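Local coordinates for OmpT protein (Vibrio cholerae serotype O1, PDB 6EHE), which probably forms a non-specific diffusion pore through the outer membrane, a water-filled beta barrel that lets small solutes pass, at residues 81-86 / 113-118; 139-144 / 162-167. One frame throughout, in Å; residues are numbered along the deposited sequence.

How the contacts relate
Both contacts belong to the same side of the porin barrel, their centres about 12 Å apart. Contact 1 ties the start of the inward-folded loop that follows strand 74-78 to the wall strand 115-121; it lies deeper, and side chains reaching backbone carbonyls and waters do the work. Contact 2 is wall against wall, an antiparallel strand pair with regular backbone hydrogen bonds, where most touching residues keep some exposure and charged side chains gather at one end. The two meet directly: E144 OE2 lies 2.5 Å from S85 OG, probably hydrogen-bonded, and K139 NZ forms a salt bridge with D113 OD2 at 3.0 Å.

Contact 1 (81-86 / 113-118); sequences QWTTSD and DSQVKY
Across from strand residues Q115 and K117, segment 81-86 runs from the short strand 81-82 through T83, at the N-cap position, into the helix starting at T84, and the backbones stay well apart, with the CA atoms of T84 and K117 7.0 Å from each other. Side chains therefore bridge the gap. K117, Q81 and Q115 share the work; K117 bends at chi3 (67°), which turns the ammonium end back toward W82. There K117 NZ gives a short hydrogen bond to W82 O, 2.7 Å long, approaching from above the carbonyl plane, 41° out of it. D87 further along the helix is a salt-bridge partner of the same nitrogen. Q115 NE2 adds a weak bond to W82 O at 3.3 Å and lies 2.8 Å from Q81 O. Q81 reaches back in the reverse direction alongside K117, with OE1 of Q81 at 3.1 Å from CD of K117, while its NE2 is hydrogen-bonded to S77 O in the wall. Two waters fill in. One is bound by T84 N and donates to Q115 OE1; the other joins T84 OG1 to Y118 O. Within the loop, T83 OG1 donates to S85 OG over 2.8 Å. By position, between the fifth and sixth barrel strands, this corresponds to the root of loop L3, which in general porins folds into the channel and narrows it. With donors from two wall residues converging on W82 O, one weakly, and K117 paired with D87, polar bonds probably hold the loop's exit from the wall.

Contact 2 (139-144 / 162-167); sequences KQELAE and QNRDKA. With C8E ((hydroxyethyloxy)tri(ethyloxy)octane), chain E.
E141, L142 and A143 pair with R164, N163 and Q162 as neighbouring antiparallel strands of the 16-stranded porin barrel, the two arms of the hairpin formed by strands 141-151 and 154-175. The axes of the short segments 141-144 and 162-165 approach to 4.6 Å and run almost exactly opposite, at 176°. E141 with R164 and A143 with Q162 are hydrogen-bonded pairs; L142 with N163, between them, is a non-hydrogen-bonded pair. On the L142 face, turned toward the inner loop, N163 touches L107 and S108, and CD1 of L142 packs against CB of N163 at 3.5 Å. N163 ND2 serves two acceptors, both near its own amide plane: E141 O and Q140 OE1. E141 O thereby accepts twice, from R164 N and N163 ND2, which arrive from opposite faces of its carbonyl plane. The other face carries E141 and R164, side by side and pointing the same way, although their carboxylate and guanidinium planes stand 87° apart and the charges stay beyond salt-bridge distance; R164 NH2 bonds to D185 on the next strand instead. E141 OE1 makes a long salt bridge to K166 NZ, at 3.8 Å, and a detergent molecule lies against A143. Where the pairing runs out, Q140 NE2 donates to D165 OD2 (2.7 Å) from above the carboxylate plane, and D165 OD1 accepts from A167 N at 2.9 Å, closing an Asx turn.

Contact 1 (81-86 / 113-118)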
loop_
_atom_site.group_PDB
_atom_site.type_symbol
_atom_site.label_atom_id
_atom_site.label_comp_id
_atom_site.label_asym_id
_atom_site.label_seq_id
_atom_site.Cartn_x
_atom_site.Cartn_y
_atom_site.Cartn_z
ATOM N N GLN A 81 0.157 8.236 -9.238
ATOM C CA GLN A 81 0.723 6.907 -9.079
ATOM C C GLN A 81 0.677 6.491 -7.619
ATOM O O GLN A 81 0.659 7.328 -6.713
ATOM C CB GLN A 81 2.179 6.849 -9.547
ATOM C CG GLN A 81 2.453 7.414 -10.925
ATOM C CD GLN A 81 3.927 7.435 -11.259
ATOM O OE1 GLN A 81 4.524 6.403 -11.550
ATOM N NE2 GLN A 81 4.519 8.615 -11.242
ATOM N N TRP A 82 0.664 5.177 -7.400
ATOM C CA TRP A 82 0.963 4.666 -6.072
ATOM C C TRP A 82 2.390 5.036 -5.695
ATOM O O TRP A 82 3.257 5.209 -6.556
ATOM C CB TRP A 82 0.794 3.155 -6.022
ATOM C CG TRP A 82 -0.524 2.703 -6.525
ATOM C CD1 TRP A 82 -0.792 2.076 -7.719
ATOM C CD2 TRP A 82 -1.775 2.852 -5.856
ATOM N NE1 TRP A 82 -2.144 1.816 -7.817
ATOM C CE2 TRP A 82 -2.765 2.283 -6.686
ATOM C CE3 TRP A 82 -2.153 3.405 -4.631
ATOM C CZ2 TRP A 82 -4.103 2.261 -6.330
ATOM C CZ3 TRP A 82 -3.495 3.377 -4.273
ATOM C CH2 TRP A 82 -4.452 2.817 -5.130
ATOM N N THR A 83 2.631 5.175 -4.396
ATOM C CA THR A 83 3.967 5.501 -3.942
ATOM C C THR A 83 4.909 4.319 -4.157
ATOM O O THR A 83 4.497 3.161 -4.171
ATOM C CB THR A 83 3.956 5.880 -2.462
ATOM O OG1 THR A 83 3.524 4.748 -1.699
ATOM C CG2 THR A 83 3.053 7.095 -2.190
ATOM N N THR A 84 6.199 4.630 -4.320
ATOM C CA THR A 84 7.228 3.599 -4.311
ATOM C C THR A 84 7.102 2.731 -3.077
ATOM O O THR A 84 7.274 1.507 -3.147
ATOM C CB THR A 84 8.622 4.233 -4.335
ATOM O OG1 THR A 84 8.745 5.122 -5.451
ATOM C CG2 THR A 84 9.654 3.157 -4.436
ATOM N N SER A 85 6.822 3.351 -1.921
ATOM C CA SER A 85 6.672 2.570 -0.692
ATOM C C SER A 85 5.516 1.605 -0.799
ATOM O O SER A 85 5.544 0.526 -0.192
ATOM C CB SER A 85 6.472 3.490 0.516
ATOM O OG SER A 85 5.523 4.510 0.242
ATOM N N ASP A 86 4.505 1.953 -1.590
ATOM C CA ASP A 86 3.388 1.031 -1.747
ATOM C C ASP A 86 3.728 -0.116 -2.696
ATOM O O ASP A 86 3.372 -1.268 -2.424
ATOM C CB ASP A 86 2.157 1.792 -2.237
ATOM C CG ASP A 86 0.913 0.933 -2.239
ATOM O OD1 ASP A 86 0.460 0.516 -1.153
ATOM O OD2 ASP A 86 0.395 0.678 -3.340
ATOM N N ASP A 113 -0.504 12.465 -6.503
ATOM C CA ASP A 113 -1.056 12.777 -7.816
ATOM C C ASP A 113 -0.019 13.250 -8.813
ATOM O O ASP A 113 -0.344 13.365 -9.993
ATOM C CB ASP A 113 -2.129 13.850 -7.704
ATOM C CG ASP A 113 -3.333 13.392 -6.904
ATOM O OD1 ASP A 113 -3.560 12.172 -6.795
ATOM O OD2 ASP A 113 -4.063 14.260 -6.382
ATOM N N SER A 114 1.210 13.526 -8.387
ATOM C CA SER A 114 2.177 14.085 -9.325
ATOM C C SER A 114 3.589 13.717 -8.847
ATOM O O SER A 114 4.329 14.521 -8.265
ATOM C CB SER A 114 1.987 15.595 -9.460
ATOM O OG SER A 114 3.017 16.169 -10.242
ATOM N N GLN A 115 3.971 12.465 -9.077
ATOM C CA GLN A 115 5.315 12.025 -8.738
ATOM C C GLN A 115 6.081 11.666 -9.983
ATOM O O GLN A 115 5.511 11.300 -11.016
ATOM C CB GLN A 115 5.369 10.768 -7.851
ATOM C CG GLN A 115 4.248 10.524 -6.943
ATOM C CD GLN A 115 4.351 9.151 -6.311
ATOM O OE1 GLN A 115 5.435 8.699 -5.894
ATOM N NE2 GLN A 115 3.221 8.477 -6.233
ATOM N N VAL A 116 7.392 11.680 -9.819
ATOM C CA VAL A 116 8.295 10.959 -10.701
ATOM C C VAL A 116 8.874 9.803 -9.888
ATOM O O VAL A 116 9.397 9.998 -8.781
ATOM C CB VAL A 116 9.402 11.860 -11.277
ATOM C CG1 VAL A 116 10.039 12.671 -10.196
ATOM C CG2 VAL A 116 10.457 11.002 -11.932
ATOM N N LYS A 117 8.713 8.601 -10.406
ATOM C CA LYS A 117 9.221 7.385 -9.817
ATOM C C LYS A 117 10.280 6.821 -10.752
ATOM O O LYS A 117 10.186 6.939 -11.968
ATOM C CB LYS A 117 8.093 6.365 -9.591
ATOM C CG LYS A 117 6.996 6.842 -8.626
ATOM C CD LYS A 117 5.729 5.952 -8.699
ATOM C CE LYS A 117 5.956 4.529 -8.174
ATOM N NZ LYS A 117 4.757 3.650 -8.223
ATOM N N TYR A 118 11.284 6.214 -10.169
ATOM C CA TYR A 118 12.420 5.649 -10.863
ATOM C C TYR A 118 12.571 4.209 -10.424
ATOM O O TYR A 118 12.448 3.920 -9.226
ATOM C CB TYR A 118 13.680 6.403 -10.504
ATOM C CG TYR A 118 14.908 5.750 -11.055
ATOM C CD1 TYR A 118 15.199 5.848 -12.397
ATOM C CD2 TYR A 118 15.785 5.030 -10.242
ATOM C CE1 TYR A 118 16.305 5.256 -12.919
ATOM C CE2 TYR A 118 16.913 4.428 -10.774
ATOM C CZ TYR A 118 17.155 4.556 -12.122
ATOM O OH TYR A 118 18.246 3.995 -12.711
HETATM O O HOH W 1 9.571 3.773 -7.678
HETATM O O HOH W 2 7.346 7.456 -4.524
#

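Contact 2 (139-144 / 162-167)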
loop_
_atom_site.group_PDB
_atom_site.type_symbol
_atom_site.label_atom_id
_atom_site.label_comp_id
_atom_site.label_asym_id
_atom_site.label_seq_id
_atom_site.Cartn_x
_atom_site.Cartn_y
_atom_site.Cartn_z
ATOM N N LYS A 139 -0.825 19.362 -3.216
ATOM C CA LYS A 139 0.035 18.194 -3.315
ATOM C C LYS A 139 1.003 18.174 -2.134
ATOM O O LYS A 139 1.636 19.182 -1.800
ATOM C CB LYS A 139 0.791 18.177 -4.643
ATOM C CG LYS A 139 -0.085 18.402 -5.876
ATOM C CD LYS A 139 -0.654 17.126 -6.443
ATOM C CE LYS A 139 -1.777 17.419 -7.456
ATOM N NZ LYS A 139 -3.161 17.040 -6.960
ATOM N N GLN A 140 1.077 17.030 -1.476
ATOM C CA GLN A 140 1.984 16.830 -0.377
ATOM C C GLN A 140 3.411 16.743 -0.902
ATOM O O GLN A 140 3.653 16.670 -2.107
ATOM C CB GLN A 140 1.614 15.552 0.372
ATOM C CG GLN A 140 0.139 15.403 0.784
ATOM C CD GLN A 140 -0.141 14.008 1.396
ATOM O OE1 GLN A 140 0.606 13.050 1.146
ATOM N NE2 GLN A 140 -1.202 13.896 2.203
ATOM N N GLU A 141 4.364 16.774 0.023
ATOM C CA GLU A 141 5.754 16.493 -0.282
ATOM C C GLU A 141 5.985 15.003 -0.090
ATOM O O GLU A 141 5.481 14.410 0.860
ATOM C CB GLU A 141 6.708 17.285 0.628
ATOM C CG GLU A 141 6.966 18.740 0.218
ATOM C CD GLU A 141 7.246 19.688 1.410
ATOM O OE1 GLU A 141 6.651 20.801 1.444
ATOM O OE2 GLU A 141 8.054 19.325 2.302
ATOM N N LEU A 142 6.766 14.403 -0.982
ATOM C CA LEU A 142 7.112 13.004 -0.827
ATOM C C LEU A 142 8.504 12.759 -1.368
ATOM O O LEU A 142 8.839 13.215 -2.454
ATOM C CB LEU A 142 6.128 12.109 -1.566
ATOM C CG LEU A 142 6.375 10.640 -1.319
ATOM C CD1 LEU A 142 5.825 10.248 0.063
ATOM C CD2 LEU A 142 5.717 9.848 -2.429
ATOM N N ALA A 143 9.285 11.983 -0.647
ATOM C CA ALA A 143 10.586 11.600 -1.164
ATOM C C ALA A 143 10.871 10.219 -0.617
ATOM O O ALA A 143 10.787 10.017 0.597
ATOM C CB ALA A 143 11.689 12.591 -0.747
ATOM N N GLU A 144 11.204 9.283 -1.500
ATOM C CA GLU A 144 11.268 7.888 -1.115
ATOM C C GLU A 144 12.402 7.203 -1.869
ATOM O O GLU A 144 12.687 7.520 -3.039
ATOM C CB GLU A 144 9.937 7.191 -1.405
ATOM C CG GLU A 144 8.887 7.432 -0.317
ATOM C CD GLU A 144 7.561 6.745 -0.589
ATOM O OE1 GLU A 144 7.365 6.310 -1.751
ATOM O OE2 GLU A 144 6.712 6.670 0.332
ATOM N N GLN A 162 9.990 10.185 3.363
ATOM C CA GLN A 162 9.375 11.229 4.162
ATOM C C GLN A 162 8.296 11.887 3.343
ATOM O O GLN A 162 8.503 12.181 2.164
ATOM C CB GLN A 162 10.415 12.260 4.607
ATOM C CG GLN A 162 9.842 13.560 5.116
ATOM C CD GLN A 162 10.942 14.523 5.528
ATOM O OE1 GLN A 162 11.778 14.170 6.354
ATOM N NE2 GLN A 162 10.960 15.729 4.941
ATOM N N ASN A 163 7.187 12.189 4.012
ATOM C CA ASN A 163 5.921 12.565 3.398
ATOM C C ASN A 163 5.329 13.675 4.256
ATOM O O ASN A 163 5.092 13.478 5.450
ATOM C CB ASN A 163 5.000 11.326 3.341
ATOM C CG ASN A 163 3.590 11.616 2.833
ATOM O OD1 ASN A 163 2.645 10.975 3.280
ATOM N ND2 ASN A 163 3.440 12.540 1.881
ATOM N N ARG A 164 5.110 14.841 3.679
ATOM C CA ARG A 164 4.622 15.980 4.438
ATOM C C ARG A 164 3.307 16.468 3.855
ATOM O O ARG A 164 3.204 16.689 2.644
ATOM C CB ARG A 164 5.645 17.114 4.448
ATOM C CG ARG A 164 5.298 18.250 5.416
ATOM C CD ARG A 164 6.330 19.376 5.343
ATOM N NE ARG A 164 5.972 20.448 6.255
ATOM C CZ ARG A 164 6.604 21.606 6.329
ATOM N NH1 ARG A 164 7.647 21.840 5.554
ATOM N NH2 ARG A 164 6.191 22.524 7.190
ATOM N N ASP A 165 2.304 16.625 4.714
ATOM C CA ASP A 165 1.050 17.267 4.335
ATOM C C ASP A 165 0.920 18.516 5.186
ATOM O O ASP A 165 0.795 18.423 6.409
ATOM C CB ASP A 165 -0.149 16.340 4.532
ATOM C CG ASP A 165 -1.418 16.858 3.846
ATOM O OD1 ASP A 165 -1.554 18.102 3.680
ATOM O OD2 ASP A 165 -2.280 16.018 3.482
ATOM N N LYS A 166 0.961 19.671 4.541
ATOM C CA LYS A 166 0.899 20.957 5.220
ATOM C C LYS A 166 -0.516 21.332 5.646
ATOM O O LYS A 166 -0.690 22.332 6.347
ATOM C CB LYS A 166 1.492 22.055 4.322
ATOM C CG LYS A 166 3.021 21.980 4.184
ATOM C CD LYS A 166 3.555 23.137 3.349
ATOM C CE LYS A 166 5.062 23.104 3.233
ATOM N NZ LYS A 166 5.558 24.261 2.428
ATOM N N ALA A 167 -1.507 20.526 5.296
ATOM C CA ALA A 167 -2.915 20.818 5.559
ATOM C C ALA A 167 -3.681 19.499 5.651
ATOM O O ALA A 167 -4.600 19.229 4.896
ATOM C CB ALA A 167 -3.487 21.723 4.483
HETATM C C1 C8E E . 13.677 10.379 -8.816
HETATM C C2 C8E E . 14.350 9.979 -7.494
HETATM C C3 C8E E . 14.400 11.116 -6.469
HETATM C C4 C8E E . 14.191 10.579 -5.045
HETATM C C5 C8E E . 14.952 11.334 -3.951
HETATM C C6 C8E E . 14.603 10.668 -2.624
HETATM C C7 C8E E . 15.798 10.546 -1.676
HETATM C C8 C8E E . 15.513 9.523 -0.578
HETATM O O9 C8E E . 15.509 10.089 0.719
HETATM C C10 C8E E . 14.266 10.664 1.065
HETATM C C11 C8E E . 14.211 10.857 2.579
HETATM O O12 C8E E . 14.569 12.178 2.925
#